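Side-chain contacts in conserved hypothetical protein (Agrobacterium tumefaciens, PDB 2FEX), which is of unknown function but belongs to the DJ-1/PfpI family of the glutaminase class I clan: residues D53-Y56 and D57-D60; I165-L169 and G170-P174. All blocks are in the same frame, centred on the assembly; numbering follows the deposited sequence. Where two conformers were deposited one is given.

Contact 1: residues D53-Y56 and D57-D60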
loop_
_atom_site.group_PDB
_atom_site.type_symbol
_atom_site.label_atom_id
_atom_site.label_comp_id
_atom_site.label_asym_id
_atom_site.label_seq_id
_atom_site.Cartn_x
_atom_site.Cartn_y
_atom_site.Cartn_z
ATOM N N ASP A 53 8.314 -9.010 12.655
ATOM C CA ASP A 53 8.788 -10.310 13.065
ATOM C C ASP A 53 10.123 -10.286 13.800
ATOM O O ASP A 53 10.346 -11.093 14.704
ATOM C CB ASP A 53 8.958 -11.191 11.820
ATOM C CG ASP A 53 7.640 -11.357 11.064
ATOM O OD1 ASP A 53 6.707 -11.961 11.686
ATOM O OD2 ASP A 53 7.529 -10.877 9.932
ATOM N N THR A 54 11.013 -9.366 13.374
ATOM C CA THR A 54 12.373 -9.420 13.878
ATOM C C THR A 54 13.068 -8.062 13.740
ATOM O O THR A 54 12.402 -7.057 13.377
ATOM C CB THR A 54 13.123 -10.567 13.102
ATOM O OG1 THR A 54 14.299 -10.923 13.821
ATOM C CG2 THR A 54 13.437 -10.110 11.674
ATOM N N SER A 55 14.367 -8.035 14.095
ATOM C CA SER A 55 15.145 -6.804 13.990
ATOM C C SER A 55 16.067 -6.944 12.766
ATOM O O SER A 55 16.368 -8.051 12.271
ATOM C CB SER A 55 16.066 -6.660 15.237
ATOM O OG SER A 55 16.903 -7.825 15.371
ATOM N N TYR A 56 16.612 -5.803 12.337
ATOM C CA TYR A 56 17.554 -5.802 11.199
ATOM C C TYR A 56 18.760 -6.709 11.509
ATOM O O TYR A 56 19.236 -7.421 10.619
ATOM C CB TYR A 56 18.095 -4.403 10.959
ATOM C CG TYR A 56 17.173 -3.436 10.230
ATOM C CD1 TYR A 56 15.786 -3.666 10.149
ATOM C CD2 TYR A 56 17.703 -2.211 9.733
ATOM C CE1 TYR A 56 14.955 -2.706 9.494
ATOM C CE2 TYR A 56 16.916 -1.265 9.109
ATOM C CZ TYR A 56 15.546 -1.492 9.004
ATOM O OH TYR A 56 14.746 -0.583 8.385
ATOM N N ASP A 57 19.243 -6.681 12.765
ATOM C CA ASP A 57 20.484 -7.368 13.050
ATOM C C ASP A 57 20.271 -8.896 13.072
ATOM O O ASP A 57 21.249 -9.637 13.041
ATOM C CB ASP A 57 21.040 -6.888 14.384
ATOM C CG ASP A 57 20.041 -7.086 15.510
ATOM O OD1 ASP A 57 19.084 -6.279 15.621
ATOM O OD2 ASP A 57 20.167 -8.076 16.237
ATOM N N ALA A 58 19.021 -9.346 13.093
ATOM C CA ALA A 58 18.754 -10.776 13.042
ATOM C C ALA A 58 18.508 -11.296 11.620
ATOM O O ALA A 58 18.305 -12.524 11.432
ATOM C CB ALA A 58 17.531 -11.133 13.922
ATOM N N LEU A 59 18.493 -10.410 10.634
ATOM C CA LEU A 59 18.240 -10.869 9.267
ATOM C C LEU A 59 19.504 -11.569 8.735
ATOM O O LEU A 59 20.593 -10.945 8.683
ATOM C CB LEU A 59 17.890 -9.667 8.374
ATOM C CG LEU A 59 16.599 -8.940 8.747
ATOM C CD1 LEU A 59 16.442 -7.731 7.825
ATOM C CD2 LEU A 59 15.354 -9.919 8.532
ATOM N N ASP A 60 19.370 -12.837 8.334
ATOM C CA ASP A 60 20.528 -13.607 7.908
ATOM C C ASP A 60 20.303 -14.023 6.435
ATOM O O ASP A 60 19.330 -14.729 6.124
ATOM C CB ASP A 60 20.673 -14.808 8.832
ATOM C CG ASP A 60 21.930 -15.571 8.592
ATOM O OD1 ASP A 60 22.443 -15.491 7.447
ATOM O OD2 ASP A 60 22.369 -16.287 9.545
#
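A 3-10 turn closes the short edge strand 54-55, and Ser55, Asp57 and Ala58 meet across it. Two backbone bonds of the i to i+3 kind follow each other. Ala58 N donates to Ser55 O at 3.1 Å, and Leu59 N donates to Tyr56 O at 3.1 Å. The second is the straighter of the two, with an N-H...O angle of 162°. On the outer side of the turn Ser55 OG donates to Asp57 OD1 over 2.7 Å. The hydroxyl comes from above the carboxylate plane, 54° out of it. Ser55 chi1 of 56° sets OG between its own N and carbonyl carbon, and from there it reaches forward to the acid two residues on. The bond belongs to one of two deposited Asp57 conformers, so it may not always be present. The Ala58 methyl, CB, lies close, 3.2 Å from the Thr54 hydroxyl OG1. The other branch of Thr54, CG2, touches Leu59 CD2 at 3.7 Å, and the two side chains cross at a slant. Leu59 CG lies beside the carbonyl oxygen of Tyr56, 3.6 Å from that O, just after the 3-10 turn. The buried Leu59 side chain touches Ala5 and Ala35 of the sheet and Leu86 and Phe90 of helix 84-92. The Tyr56 side chain leads away from 57-60, and its ring enters the core, where OH bonds to Leu8 O. Arg89 NH1 bonds to both Tyr56 O and Leu59 O, which ties the turn to helix 84-92. Thr54 pairs through its backbone with His34 and Thr36 of strand 31-36. This is a strand followed by a 3-10 turn, at the edge of the central, mainly parallel sheet of an alpha/beta sandwich of the DJ-1/PfpI type.

Contact 2: residues I165-L169 and G170-P174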
loop_
_atom_site.group_PDB
_atom_site.type_symbol
_atom_site.label_atom_id
_atom_site.label_comp_id
_atom_site.label_asym_id
_atom_site.label_seq_id
_atom_site.Cartn_x
_atom_site.Cartn_y
_atom_site.Cartn_z
ATOM N N ILE A 165 11.244 -7.003 -8.610
ATOM C CA ILE A 165 11.672 -7.863 -7.502
ATOM C C ILE A 165 11.268 -9.285 -7.813
ATOM O O ILE A 165 12.102 -10.228 -7.718
ATOM C CB ILE A 165 11.036 -7.405 -6.179
ATOM C CG1 ILE A 165 11.703 -6.060 -5.793
ATOM C CG2 ILE A 165 11.184 -8.449 -5.056
ATOM C CD1 ILE A 165 10.969 -5.243 -4.722
ATOM N N LEU A 166 10.010 -9.451 -8.232
ATOM C CA LEU A 166 9.541 -10.785 -8.597
ATOM C C LEU A 166 10.310 -11.401 -9.772
ATOM O O LEU A 166 10.661 -12.567 -9.704
ATOM C CB LEU A 166 8.056 -10.766 -8.904
ATOM C CG LEU A 166 7.197 -10.465 -7.664
ATOM C CD1 LEU A 166 5.773 -10.379 -8.124
ATOM C CD2 LEU A 166 7.425 -11.524 -6.531
ATOM N N LYS A 167 10.590 -10.607 -10.797
ATOM C CA LYS A 167 11.399 -11.116 -11.917
ATOM C C LYS A 167 12.783 -11.557 -11.455
ATOM O O LYS A 167 13.252 -12.638 -11.858
ATOM C CB LYS A 167 11.547 -10.068 -13.019
ATOM C CG LYS A 167 10.216 -9.817 -13.779
ATOM C CD LYS A 167 10.490 -8.797 -14.884
ATOM C CE LYS A 167 9.319 -8.774 -15.867
ATOM N NZ LYS A 167 9.541 -7.838 -17.025
ATOM N N SER A 168 13.444 -10.727 -10.633
ATOM C CA SER A 168 14.787 -11.067 -10.100
ATOM C C SER A 168 14.792 -12.429 -9.398
ATOM O O SER A 168 15.768 -13.220 -9.504
ATOM C CB SER A 168 15.305 -10.002 -9.133
ATOM O OG SER A 168 16.561 -10.391 -8.569
ATOM N N LEU A 169 13.700 -12.718 -8.692
ATOM C CA LEU A 169 13.552 -13.958 -7.941
ATOM C C LEU A 169 13.023 -15.152 -8.760
ATOM O O LEU A 169 12.836 -16.255 -8.199
ATOM C CB LEU A 169 12.680 -13.703 -6.691
ATOM C CG LEU A 169 13.294 -12.741 -5.657
ATOM C CD1 LEU A 169 12.262 -12.357 -4.591
ATOM C CD2 LEU A 169 14.502 -13.420 -4.980
ATOM N N GLY A 170 12.842 -14.950 -10.062
ATOM C CA GLY A 170 12.280 -16.005 -10.954
ATOM C C GLY A 170 10.832 -16.345 -10.590
ATOM O O GLY A 170 10.349 -17.463 -10.873
ATOM N N LEU A 171 10.100 -15.386 -10.025
ATOM C CA LEU A 171 8.733 -15.599 -9.568
ATOM C C LEU A 171 7.677 -14.883 -10.405
ATOM O O LEU A 171 6.504 -14.878 -10.016
ATOM C CB LEU A 171 8.534 -15.146 -8.118
ATOM C CG LEU A 171 9.425 -15.905 -7.156
ATOM C CD1 LEU A 171 9.226 -15.216 -5.802
ATOM C CD2 LEU A 171 9.146 -17.428 -7.142
ATOM N N PHE A 172 8.073 -14.262 -11.516
ATOM C CA PHE A 172 7.096 -13.490 -12.280
ATOM C C PHE A 172 6.485 -14.358 -13.386
ATOM O O PHE A 172 6.758 -14.162 -14.564
ATOM C CB PHE A 172 7.716 -12.210 -12.850
ATOM C CG PHE A 172 6.721 -11.205 -13.313
ATOM C CD1 PHE A 172 5.834 -10.603 -12.422
ATOM C CD2 PHE A 172 6.691 -10.835 -14.698
ATOM C CE1 PHE A 172 4.902 -9.633 -12.900
ATOM C CE2 PHE A 172 5.813 -9.855 -15.167
ATOM C CZ PHE A 172 4.908 -9.269 -14.291
ATOM N N GLY A 173 5.693 -15.325 -12.964
ATOM C CA GLY A 173 4.998 -16.214 -13.906
ATOM C C GLY A 173 3.677 -15.612 -14.340
ATOM O O GLY A 173 3.358 -14.435 -14.058
ATOM N N PRO A 174 2.843 -16.437 -14.985
ATOM C CA PRO A 174 1.526 -16.005 -15.425
ATOM C C PRO A 174 0.646 -15.556 -14.268
ATOM O O PRO A 174 -0.083 -14.591 -14.432
ATOM C CB PRO A 174 0.939 -17.279 -16.079
ATOM C CG PRO A 174 2.092 -18.143 -16.354
ATOM C CD PRO A 174 3.111 -17.848 -15.321
#
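Lys167 and Leu166 both approach the Phe172 ring obliquely and from the same side of its plane. Lys167 CE lies 3.5 Å from Phe172 CD2. Leu166 CB lies 4.2 Å from CD1 of Phe172. The site is a Schellman motif that ends helix 158-168. Lys167 and Phe172 lie side by side and point the same way. The lysine chain is extended beyond CG, so its methylenes follow the ring, and CG already meets Phe172 CB at 3.6 Å. Phe172 has its CG anti to the backbone N (chi1 -164°), which turns the ring back along the last helical turn. Further along, the ring also touches Glu177 and Leu180 of helix 174-180. Phe172 is the centre of an inverse gamma turn, and Gly173 next to it is the N-cap of that second helix. The link between the two helices is therefore very short.

Leu171 packs against Leu169 and the buried Leu166. Its CD1 lies 3.9 Å from Leu169 CB, and its CB lies 4.1 Å from Leu166 CD2. The side chains of Leu166 and Leu171 cross at about a right angle. Thr2 and Val30 extend this apolar patch round Leu171, while Leu169 rests on Leu96 of strand 96-100. Leu166 also touches Leu20 of helix 18-27.

At Gly170, with positive phi, the chain leaves the helix. Two backbone bonds close the helix end. Gly170 N donates to Lys167 O at 3.0 Å, from above the carbonyl plane. In the wider of the two Schellman bonds, Leu171 N reaches five residues back to Leu166 O at 2.9 Å, with an N-H...O angle of 160°.

Contacts 1 and 2 each close a regular element, but they hold different ones. Contact 1 ends an edge strand, and contact 2 ends a helix. Their centres are 24 Å apart, and their nearest atoms are about 12 Å apart without touching. Contact 1 is partly buried: two of its residues enter the core, while Asp57 stays exposed. Contact 2 is a surface contact with one buried leucine. Both rest on backbone bonds round a turn. Contact 1 adds a polar side-chain bond, whereas the side chains of contact 2 meet through apolar groups and lysine methylenes. Helix 84-92 backs contact 1, and helix 174-180 backs contact 2.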